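Local coordinates for precorrin-3 methylase (PDB 3NUT), which probably methylates a precorrin intermediate of the vitamin B12 pathway, using S-adenosylmethionine as the methyl donor, at residues 10-15 with 114-119; 14-19 with 82-87. All coordinates share one frame; numbering follows the deposited sequence.

Interaction 1 of 2, residues 10-15 with 114-119; sequences WVTVAG and RILPGI
Trp10 offers one face of its indole to the guanidinium of Arg114, which lies over the five-membered ring with CZ 4.0 Å from its centroid. The two planes are turned 29° against each other, so the stack is slightly splayed; Arg114 NH1 is the nearest point of the group, poised above NE1 and CE2. NH1 and NE1 are both donors, so this is cation-pi stacking and not a hydrogen bond. The arginine chain runs extended from CG to NE and passes Thr12, with its CD 3.6 Å from Thr12 OG1. A water ties the same pair together, 2.7 Å from Thr12 OG1 and accepting from Arg114 NH1, while Arg114 NE is salt-bridged to Glu112. Ring, water and carboxylate together should fix the rotation of the guanidinium.

Further along this face, Thr12 turns its methyl to the leucine: CG2, placed anti to the backbone N (chi1 of OG1 -71°), presses on Leu116 CD1 at a tight 3.3 Å. Beyond Leu116 lies helix 26-34. On the other face, Val13 and Ile115 lie side by side, the isoleucine CD1 reaching back to Val13 CB (3.8 Å) beneath helix 94-104.

The backbones are joined by four hydrogen bonds: Arg114 N to Val11 O, Val13 N to Arg114 O, Leu116 N to Val13 O and Gly15 N to Leu116 O. This alternating ladder between strands 13° from parallel is that of a parallel sheet covered by helices on both faces, here the N-terminal alpha/beta domain of a tetrapyrrole methylase, with strand 113-116 at its edge within the chain.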
ATOM      1  N   TRP A  10      19.682  -2.108 -18.228  1.00 30.40           N
ATOM      2  CA  TRP A  10      18.884  -1.344 -17.305  1.00 28.80           C
ATOM      3  C   TRP A  10      18.899  -1.903 -15.894  1.00 28.53           C
ATOM      4  O   TRP A  10      19.500  -2.924 -15.630  1.00 28.37           O
ATOM      5  CB  TRP A  10      17.454  -1.243 -17.813  1.00 28.89           C
ATOM      6  CG  TRP A  10      16.844  -2.484 -18.429  1.00 28.28           C
ATOM      7  CD1 TRP A  10      16.538  -2.671 -19.746  1.00 27.95           C
ATOM      8  CD2 TRP A  10      16.395  -3.665 -17.747  1.00 28.07           C
ATOM      9  NE1 TRP A  10      15.937  -3.891 -19.933  1.00 27.47           N
ATOM     10  CE2 TRP A  10      15.820  -4.520 -18.723  1.00 28.52           C
ATOM     11  CE3 TRP A  10      16.412  -4.080 -16.408  1.00 27.02           C
ATOM     12  CZ2 TRP A  10      15.276  -5.791 -18.406  1.00 28.84           C
ATOM     13  CZ3 TRP A  10      15.881  -5.341 -16.088  1.00 28.63           C
ATOM     14  CH2 TRP A  10      15.329  -6.190 -17.094  1.00 29.29           C
ATOM     15  N   VAL A  11      18.219  -1.225 -14.983  1.00 28.24           N
ATOM     16  CA  VAL A  11      18.114  -1.699 -13.613  1.00 27.07           C
ATOM     17  C   VAL A  11      16.627  -1.641 -13.311  1.00 27.20           C
ATOM     18  O   VAL A  11      15.996  -0.590 -13.424  1.00 27.26           O
ATOM     19  CB  VAL A  11      18.888  -0.781 -12.607  1.00 26.93           C
ATOM     20  CG1 VAL A  11      18.652  -1.191 -11.174  1.00 24.37           C
ATOM     21  CG2 VAL A  11      20.393  -0.741 -12.910  1.00 26.36           C
ATOM     22  N   THR A  12      16.066  -2.767 -12.921  1.00 26.42           N
ATOM     23  CA  THR A  12      14.698  -2.777 -12.492  1.00 26.48           C
ATOM     24  C   THR A  12      14.726  -3.096 -11.007  1.00 26.35           C
ATOM     25  O   THR A  12      15.426  -4.010 -10.566  1.00 27.57           O
ATOM     26  CB  THR A  12      13.894  -3.858 -13.267  1.00 26.81           C
ATOM     27  OG1 THR A  12      13.730  -3.448 -14.631  1.00 27.60           O
ATOM     28  CG2 THR A  12      12.493  -4.072 -12.630  1.00 27.13           C
ATOM     29  N   VAL A  13      13.981  -2.352 -10.214  1.00 25.79           N
ATOM     30  CA  VAL A  13      13.796  -2.742  -8.834  1.00 24.62           C
ATOM     31  C   VAL A  13      12.395  -3.335  -8.768  1.00 23.84           C
ATOM     32  O   VAL A  13      11.444  -2.663  -9.113  1.00 24.51           O
ATOM     33  CB  VAL A  13      13.969  -1.552  -7.882  1.00 24.83           C
ATOM     34  CG1 VAL A  13      13.923  -2.033  -6.423  1.00 24.42           C
ATOM     35  CG2 VAL A  13      15.288  -0.899  -8.153  1.00 22.32           C
ATOM     36  N   ALA A  14      12.284  -4.595  -8.361  1.00 22.90           N
ATOM     37  CA  ALA A  14      11.043  -5.341  -8.464  1.00 22.23           C
ATOM     38  C   ALA A  14      10.550  -5.905  -7.134  1.00 22.63           C
ATOM     39  O   ALA A  14      11.299  -6.618  -6.445  1.00 23.29           O
ATOM     40  CB  ALA A  14      11.239  -6.491  -9.461  1.00 22.14           C
ATOM     41  N   GLY A  15       9.281  -5.650  -6.796  1.00 21.58           N
ATOM     42  CA  GLY A  15       8.696  -6.216  -5.588  1.00 20.82           C
ATOM     43  C   GLY A  15       8.149  -7.636  -5.738  1.00 20.47           C
ATOM     44  O   GLY A  15       7.407  -7.942  -6.662  1.00 19.50           O
ATOM     45  N   ARG A 114      13.588   1.200 -13.968  1.00 26.10           N
ATOM     46  CA  ARG A 114      12.178   0.841 -13.896  1.00 25.30           C
ATOM     47  C   ARG A 114      11.910   0.344 -12.485  1.00 23.97           C
ATOM     48  O   ARG A 114      12.672  -0.479 -11.967  1.00 24.06           O
ATOM     49  CB  ARG A 114      11.902  -0.294 -14.874  1.00 26.20           C
ATOM     50  CG  ARG A 114      12.134   0.046 -16.357  1.00 29.67           C
ATOM     51  CD  ARG A 114      12.438  -1.217 -17.158  1.00 34.44           C
ATOM     52  NE  ARG A 114      12.586  -0.943 -18.589  1.00 36.97           N
ATOM     53  CZ  ARG A 114      12.693  -1.861 -19.549  1.00 36.48           C
ATOM     54  NH1 ARG A 114      12.670  -3.152 -19.267  1.00 36.72           N
ATOM     55  NH2 ARG A 114      12.821  -1.474 -20.815  1.00 39.44           N
ATOM     56  N   ILE A 115      10.843   0.840 -11.862  1.00 23.03           N
ATOM     57  CA  ILE A 115      10.452   0.449 -10.514  1.00 20.92           C
ATOM     58  C   ILE A 115       9.095  -0.259 -10.619  1.00 22.05           C
ATOM     59  O   ILE A 115       8.114   0.342 -11.062  1.00 21.44           O
ATOM     60  CB  ILE A 115      10.321   1.692  -9.590  1.00 21.76           C
ATOM     61  CG1 ILE A 115      11.593   2.565  -9.671  1.00 17.28           C
ATOM     62  CG2 ILE A 115      10.005   1.270  -8.084  1.00 17.73           C
ATOM     63  CD1 ILE A 115      12.828   1.949  -8.952  1.00 13.80           C
ATOM     64  N   LEU A 116       9.058  -1.540 -10.222  1.00 21.78           N
ATOM     65  CA  LEU A 116       7.891  -2.400 -10.418  1.00 21.52           C
ATOM     66  C   LEU A 116       7.243  -2.734  -9.072  1.00 21.59           C
ATOM     67  O   LEU A 116       7.868  -3.383  -8.234  1.00 21.31           O
ATOM     68  CB  LEU A 116       8.314  -3.688 -11.150  1.00 20.97           C
ATOM     69  CG  LEU A 116       9.071  -3.433 -12.472  1.00 19.83           C
ATOM     70  CD1 LEU A 116       9.280  -4.782 -13.179  1.00 18.47           C
ATOM     71  CD2 LEU A 116       8.280  -2.455 -13.386  1.00 17.15           C
ATOM     72  N   PRO A 117       6.009  -2.273  -8.860  1.00 21.72           N
ATOM     73  CA  PRO A 117       5.351  -2.385  -7.563  1.00 22.34           C
ATOM     74  C   PRO A 117       5.050  -3.826  -7.173  1.00 22.57           C
ATOM     75  O   PRO A 117       5.091  -4.707  -8.027  1.00 23.06           O
ATOM     76  CB  PRO A 117       4.035  -1.585  -7.740  1.00 22.42           C
ATOM     77  CG  PRO A 117       3.852  -1.386  -9.222  1.00 22.59           C
ATOM     78  CD  PRO A 117       5.269  -1.407  -9.798  1.00 22.30           C
ATOM     79  N   GLY A 118       4.724  -4.058  -5.896  1.00 23.04           N
ATOM     80  CA  GLY A 118       4.212  -5.385  -5.418  1.00 21.56           C
ATOM     81  C   GLY A 118       3.245  -5.235  -4.238  1.00 22.75           C
ATOM     82  O   GLY A 118       3.001  -4.110  -3.738  1.00 21.58           O
ATOM     83  N   ILE A 119       2.645  -6.347  -3.812  1.00 22.73           N
ATOM     84  CA  ILE A 119       1.740  -6.333  -2.651  1.00 23.89           C
ATOM     85  C   ILE A 119       2.569  -6.050  -1.411  1.00 24.03           C
ATOM     86  O   ILE A 119       3.502  -6.798  -1.132  1.00 23.84           O
ATOM     87  CB  ILE A 119       1.025  -7.723  -2.496  1.00 23.48           C
ATOM     88  CG1 ILE A 119       0.183  -8.087  -3.743  1.00 24.77           C
ATOM     89  CG2 ILE A 119       0.184  -7.790  -1.223  1.00 24.76           C
ATOM     90  CD1 ILE A 119      -0.919  -7.053  -4.175  1.00 25.21           C
TER
HETATM   91  O   HOH W   1      12.144  -4.425 -16.633  1.00 30.18           O

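Interaction 2 of 2, residues 14-19 with 82-87; sequences AGLGPG and VVVSSG. With SAH (S-adenosyl-L-homocysteine), chain E.
Leu16 and Val84 meet at an angle, the leucine reaching across so that its CD1 stands 4.1 Å from Val84 CB. The leucine CG stands anti to the carbonyl carbon (chi1 -62°), which sends the branch across toward Val84, and Leu32 of helix 26-34 packs on both residues. Ala14 adds the second apolar touch on this side: its CB meets CG1 of Val82, the methyl held anti to the valine's own backbone N, at 3.8 Å.

These side chains ride on a parallel pairing. Ala14 N donates to Val83 O, Ser85 N donates to Ala14 O, and Leu16 N reaches Ser85 O at 2.8 Å. Past the strand ends the pattern changes. Gly17 and Gly87 form a single antiparallel bridge with their CA atoms 3.7 Å apart, and Leu16 and Gly17 together face Gly87 as a classic beta bulge. Gly17 N donates to Gly87 O at 3.2 Å, whereas Gly87 N comes from above the carbonyl plane of Gly17 O, away from its lone pairs. Both glycines have positive phi, and the close approach of Gly15 CA to Gly87 O leaves little room for a side chain on Gly15.

Two carbonyls flanking the bridge, of Pro18 and Ser86, grip opposite ends of S-adenosyl-L-homocysteine: Pro18 O takes the adenine N6 at 2.6 Å, and Ser86 O receives the amino N at 3.0 Å. Gly87 CA lies 3.5 Å from SAH C, the carboxylate carbon. Apolar packing and strand bonds thus give way to two glycine-containing loops at the C-terminal ends of the strands, where main-chain oxygens accept from N6 and the amino N. This probably favours ligands with donors at these positions; Asn170, Ala121 and Val203 are among the residues that add further bonds.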
ATOM      1  N   ALA A  14      12.284  -4.595  -8.361  1.00 22.90           N
ATOM      2  CA  ALA A  14      11.043  -5.341  -8.464  1.00 22.23           C
ATOM      3  C   ALA A  14      10.550  -5.905  -7.134  1.00 22.63           C
ATOM      4  O   ALA A  14      11.299  -6.618  -6.445  1.00 23.29           O
ATOM      5  CB  ALA A  14      11.239  -6.491  -9.461  1.00 22.14           C
ATOM      6  N   GLY A  15       9.281  -5.650  -6.796  1.00 21.58           N
ATOM      7  CA  GLY A  15       8.696  -6.216  -5.588  1.00 20.82           C
ATOM      8  C   GLY A  15       8.149  -7.636  -5.738  1.00 20.47           C
ATOM      9  O   GLY A  15       7.407  -7.942  -6.662  1.00 19.50           O
ATOM     10  N   LEU A  16       8.519  -8.513  -4.824  1.00 20.22           N
ATOM     11  CA  LEU A  16       8.097  -9.901  -4.905  1.00 21.50           C
ATOM     12  C   LEU A  16       6.853 -10.206  -4.095  1.00 22.85           C
ATOM     13  O   LEU A  16       6.474 -11.395  -3.990  1.00 24.88           O
ATOM     14  CB  LEU A  16       9.241 -10.823  -4.429  1.00 22.04           C
ATOM     15  CG  LEU A  16      10.548 -10.806  -5.229  1.00 19.22           C
ATOM     16  CD1 LEU A  16      11.539 -11.777  -4.660  1.00 23.58           C
ATOM     17  CD2 LEU A  16      10.325 -11.200  -6.692  1.00 14.93           C
ATOM     18  N   GLY A  17       6.202  -9.190  -3.520  1.00 23.21           N
ATOM     19  CA  GLY A  17       5.078  -9.440  -2.592  1.00 24.19           C
ATOM     20  C   GLY A  17       5.489 -10.062  -1.243  1.00 25.02           C
ATOM     21  O   GLY A  17       6.683 -10.229  -0.950  1.00 23.26           O
ATOM     22  N   PRO A  18       4.494 -10.408  -0.399  1.00 26.49           N
ATOM     23  CA  PRO A  18       4.834 -10.832   0.948  1.00 27.61           C
ATOM     24  C   PRO A  18       5.241 -12.291   1.095  1.00 28.53           C
ATOM     25  O   PRO A  18       5.516 -12.728   2.207  1.00 29.17           O
ATOM     26  CB  PRO A  18       3.564 -10.516   1.748  1.00 28.04           C
ATOM     27  CG  PRO A  18       2.462 -10.607   0.734  1.00 28.20           C
ATOM     28  CD  PRO A  18       3.037 -10.362  -0.621  1.00 26.53           C
ATOM     29  N   GLY A  19       5.293 -13.048   0.004  1.00 29.25           N
ATOM     30  CA  GLY A  19       5.751 -14.436   0.103  1.00 28.76           C
ATOM     31  C   GLY A  19       5.104 -15.367  -0.889  1.00 29.14           C
ATOM     32  O   GLY A  19       5.812 -16.014  -1.676  1.00 28.20           O
ATOM     33  N   VAL A  82      17.845  -6.937 -12.446  1.00 24.62           N
ATOM     34  CA  VAL A  82      16.674  -6.832 -11.593  1.00 23.55           C
ATOM     35  C   VAL A  82      17.146  -6.867 -10.151  1.00 24.24           C
ATOM     36  O   VAL A  82      17.783  -7.821  -9.721  1.00 22.54           O
ATOM     37  CB  VAL A  82      15.661  -8.002 -11.806  1.00 24.09           C
ATOM     38  CG1 VAL A  82      14.483  -7.887 -10.807  1.00 21.67           C
ATOM     39  CG2 VAL A  82      15.140  -8.035 -13.274  1.00 23.41           C
ATOM     40  N   VAL A  83      16.825  -5.826  -9.398  1.00 24.69           N
ATOM     41  CA  VAL A  83      17.161  -5.808  -7.986  1.00 25.17           C
ATOM     42  C   VAL A  83      15.850  -6.155  -7.294  1.00 25.75           C
ATOM     43  O   VAL A  83      14.807  -5.535  -7.553  1.00 25.24           O
ATOM     44  CB  VAL A  83      17.671  -4.414  -7.529  1.00 25.64           C
ATOM     45  CG1 VAL A  83      17.832  -4.371  -6.009  1.00 25.80           C
ATOM     46  CG2 VAL A  83      18.967  -4.029  -8.259  1.00 24.55           C
ATOM     47  N   VAL A  84      15.872  -7.152  -6.423  1.00 25.63           N
ATOM     48  CA  VAL A  84      14.611  -7.606  -5.840  1.00 25.76           C
ATOM     49  C   VAL A  84      14.394  -7.157  -4.380  1.00 26.49           C
ATOM     50  O   VAL A  84      15.330  -7.129  -3.584  1.00 25.81           O
ATOM     51  CB  VAL A  84      14.419  -9.135  -6.024  1.00 26.21           C
ATOM     52  CG1 VAL A  84      14.119  -9.451  -7.501  1.00 25.13           C
ATOM     53  CG2 VAL A  84      15.678  -9.929  -5.553  1.00 24.94           C
ATOM     54  N   SER A  85      13.144  -6.812  -4.054  1.00 26.53           N
ATOM     55  CA  SER A  85      12.709  -6.568  -2.683  1.00 27.20           C
ATOM     56  C   SER A  85      11.463  -7.349  -2.380  1.00 27.00           C
ATOM     57  O   SER A  85      10.607  -7.520  -3.243  1.00 27.54           O
ATOM     58  CB  SER A  85      12.349  -5.103  -2.502  1.00 26.64           C
ATOM     59  OG  SER A  85      13.532  -4.363  -2.289  1.00 32.29           O
ATOM     60  N   SER A  86      11.298  -7.749  -1.135  1.00 27.01           N
ATOM     61  CA  SER A  86      10.014  -8.323  -0.736  1.00 27.16           C
ATOM     62  C   SER A  86       8.981  -7.194  -0.795  1.00 26.39           C
ATOM     63  O   SER A  86       9.355  -6.012  -0.793  1.00 25.87           O
ATOM     64  CB  SER A  86      10.091  -8.964   0.665  1.00 26.41           C
ATOM     65  OG  SER A  86      10.297  -7.955   1.630  1.00 27.08           O
ATOM     66  N   GLY A  87       7.705  -7.556  -0.864  1.00 25.86           N
ATOM     67  CA  GLY A  87       6.632  -6.574  -0.818  1.00 25.83           C
ATOM     68  C   GLY A  87       6.678  -5.648  -2.019  1.00 26.53           C
ATOM     69  O   GLY A  87       6.836  -6.107  -3.167  1.00 26.33           O
TER
HETATM   70  N   SAH E1501       9.202  -3.645   0.962  1.00 37.11           N
HETATM   71  CA  SAH E1501       8.586  -4.427   2.079  1.00 37.66           C
HETATM   72  CB  SAH E1501       8.972  -3.831   3.442  1.00 38.01           C
HETATM   73  CG  SAH E1501      10.420  -4.160   3.807  1.00 41.03           C
HETATM   74  SD  SAH E1501      10.757  -4.025   5.547  1.00 46.62           S
HETATM   75  C   SAH E1501       7.121  -4.328   1.863  1.00 37.20           C
HETATM   76  O   SAH E1501       6.788  -3.502   1.025  1.00 37.07           O
HETATM   77  OXT SAH E1501       6.258  -5.004   2.459  1.00 36.04           O
HETATM   78  C5' SAH E1501      10.500  -5.694   6.107  1.00 45.29           C
HETATM   79  C4' SAH E1501       9.374  -5.763   7.159  1.00 44.43           C
HETATM   80  O4' SAH E1501       8.109  -5.847   6.490  1.00 43.89           O
HETATM   81  C3' SAH E1501       9.398  -6.963   8.118  1.00 43.67           C
HETATM   82  O3' SAH E1501      10.116  -6.731   9.338  1.00 46.00           O
HETATM   83  C2' SAH E1501       7.935  -7.165   8.452  1.00 42.87           C
HETATM   84  O2' SAH E1501       7.477  -6.230   9.451  1.00 41.92           O
HETATM   85  C1' SAH E1501       7.250  -6.786   7.153  1.00 41.15           C
HETATM   86  N9  SAH E1501       6.980  -7.974   6.308  1.00 38.13           N
HETATM   87  C8  SAH E1501       7.547  -8.277   5.123  1.00 37.86           C
HETATM   88  N7  SAH E1501       7.027  -9.445   4.637  1.00 38.37           N
HETATM   89  C5  SAH E1501       6.106  -9.907   5.519  1.00 35.89           C
HETATM   90  C6  SAH E1501       5.174 -11.071   5.635  1.00 38.11           C
HETATM   91  N6  SAH E1501       5.105 -12.039   4.685  1.00 38.31           N
HETATM   92  N1  SAH E1501       4.385 -11.162   6.735  1.00 36.38           N
HETATM   93  C2  SAH E1501       4.427 -10.224   7.703  1.00 36.43           C
HETATM   94  N3  SAH E1501       5.247  -9.147   7.657  1.00 36.76           N
HETATM   95  C4  SAH E1501       6.093  -8.935   6.617  1.00 36.77           C

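How the interactions relate
Both contacts use strand 10-15, which lies between 113-116 and 80-85 in the same parallel sheet, and the two share Ala14 and Gly15. Each is largely buried, with centres 8 Å apart, and Thr12 O probably accepts a hydrogen bond from Val83 N across the pairing. Interaction 1 is set farther from the chain centre, on the outermost strand within this chain, where Arg114 near its start brings a cation-pi stack, a salt bridge and water, and it packs against the second subunit. Interaction 2, toward the middle of the sheet, is governed by apolar side chains and main-chain bonds, and it runs directly into the ligand pocket. At the carboxyl ends the two converge, Ile119 O packing on Pro18 CD.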